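Local coordinates for putative potassium transport protein (Staphylococcus aureus 08BA02176, PDB 4XTT) that probably regulates potassium uptake as the cytosolic gating subunit of a Ktr channel system, binding the second messenger c-di-AMP through its RCK C-terminal domain, at residues 3-6 / 7-11. Sequence-based numbering, arbitrary orientation.
Sequences ASVL and DYLEL
Glu10 N donates to Leu6 O over 3.3 Å. The four-residue separation, with an N-H...O angle of 147°, identifies this as an i+4 to i helical bond. Glu10 also lays its own side chain past the same oxygen: CG, anti to its carbonyl carbon (chi1 -72°), comes within 3.4 Å of Leu6 O. From there the extended chain runs on to bring OE2 4.1 Å from Leu6 CG, so the carboxylate end skirts the leucine branch at van der Waals range, the two side chains slanting across each other. The two preceding i+4 to i bonds, Tyr8 N to Ser4 O and Leu9 N to Val5 O, are weak. These bonds lie within helix 3-11, the N-terminal helix that leads into strand 15-21 of the RCK C domain; the side chain of Val5 lies about 12 Å from a bound c-di-AMP. Along the apolar flank of the helix Val5 and Leu9, a turn apart, run alongside each other in the same direction, with CG1 of Val5 4.2 Å from CD1 of Leu9. Leu9 CG, anti to its own carbonyl carbon, lies on the Val5 side. The helix takes part in the dimer interface: Val5 packs on Tyr8 of the second subunit, Leu6 on Leu9 of that subunit, and the Tyr8 ring stacks with Phe53 of the second subunit.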
# COMPACT_ATOMS: atom_id res chain seq x y z
N ALA A 3 -0.34 6.32 -12.15
CA ALA A 3 -1.09 7.54 -12.13
C ALA A 3 -2.55 7.24 -12.08
O ALA A 3 -3.32 8.03 -11.61
CB ALA A 3 -0.79 8.34 -13.38
N SER A 4 -2.90 6.06 -12.54
CA SER A 4 -4.23 5.59 -12.43
C SER A 4 -4.55 5.52 -10.99
O SER A 4 -5.67 5.65 -10.61
CB SER A 4 -4.38 4.23 -13.05
OG SER A 4 -3.43 3.35 -12.54
N VAL A 5 -3.55 5.33 -10.16
CA VAL A 5 -3.76 5.31 -8.72
C VAL A 5 -3.92 6.75 -8.27
O VAL A 5 -4.79 7.07 -7.47
CB VAL A 5 -2.58 4.68 -7.96
CG1 VAL A 5 -2.72 4.94 -6.46
CG2 VAL A 5 -2.47 3.19 -8.27
N LEU A 6 -3.07 7.61 -8.81
CA LEU A 6 -3.09 9.01 -8.44
C LEU A 6 -4.30 9.73 -9.02
O LEU A 6 -4.84 10.65 -8.40
CB LEU A 6 -1.78 9.68 -8.86
CG LEU A 6 -1.59 11.17 -8.57
CD1 LEU A 6 -1.90 11.49 -7.11
CD2 LEU A 6 -0.15 11.52 -8.87
N ASP A 7 -4.76 9.28 -10.19
CA ASP A 7 -5.92 9.88 -10.83
C ASP A 7 -7.20 9.59 -10.07
O ASP A 7 -8.06 10.45 -9.94
CB ASP A 7 -6.07 9.37 -12.26
CG ASP A 7 -5.09 10.01 -13.22
OD1 ASP A 7 -4.48 11.05 -12.85
OD2 ASP A 7 -4.93 9.47 -14.34
N TYR A 8 -7.30 8.37 -9.54
CA TYR A 8 -8.45 7.99 -8.74
C TYR A 8 -8.57 8.84 -7.48
O TYR A 8 -9.64 9.34 -7.16
CB TYR A 8 -8.36 6.50 -8.37
CG TYR A 8 -9.43 6.05 -7.39
CD1 TYR A 8 -10.71 5.74 -7.82
CD2 TYR A 8 -9.15 5.94 -6.03
CE1 TYR A 8 -11.68 5.35 -6.93
CE2 TYR A 8 -10.12 5.55 -5.14
CZ TYR A 8 -11.38 5.25 -5.59
OH TYR A 8 -12.36 4.84 -4.71
N LEU A 9 -7.45 9.02 -6.79
CA LEU A 9 -7.40 9.78 -5.54
C LEU A 9 -7.80 11.24 -5.70
O LEU A 9 -8.35 11.84 -4.78
CB LEU A 9 -6.01 9.68 -4.94
CG LEU A 9 -5.64 8.28 -4.47
CD1 LEU A 9 -4.15 8.21 -4.27
CD2 LEU A 9 -6.37 7.92 -3.18
N GLU A 10 -7.45 11.83 -6.84
CA GLU A 10 -7.79 13.22 -7.10
C GLU A 10 -9.29 13.45 -7.33
O GLU A 10 -9.84 14.47 -6.91
CB GLU A 10 -7.00 13.75 -8.30
CG GLU A 10 -5.51 13.95 -8.03
CD GLU A 10 -4.74 14.42 -9.25
OE1 GLU A 10 -5.36 14.52 -10.34
OE2 GLU A 10 -3.53 14.70 -9.13
N LEU A 11 -9.95 12.50 -7.99
CA LEU A 11 -11.38 12.63 -8.28
C LEU A 11 -12.23 12.09 -7.13
O LEU A 11 -13.40 12.47 -6.99
CB LEU A 11 -11.74 11.94 -9.60
CG LEU A 11 -11.32 10.50 -9.92
CD1 LEU A 11 -12.22 9.47 -9.23
CD2 LEU A 11 -11.31 10.29 -11.43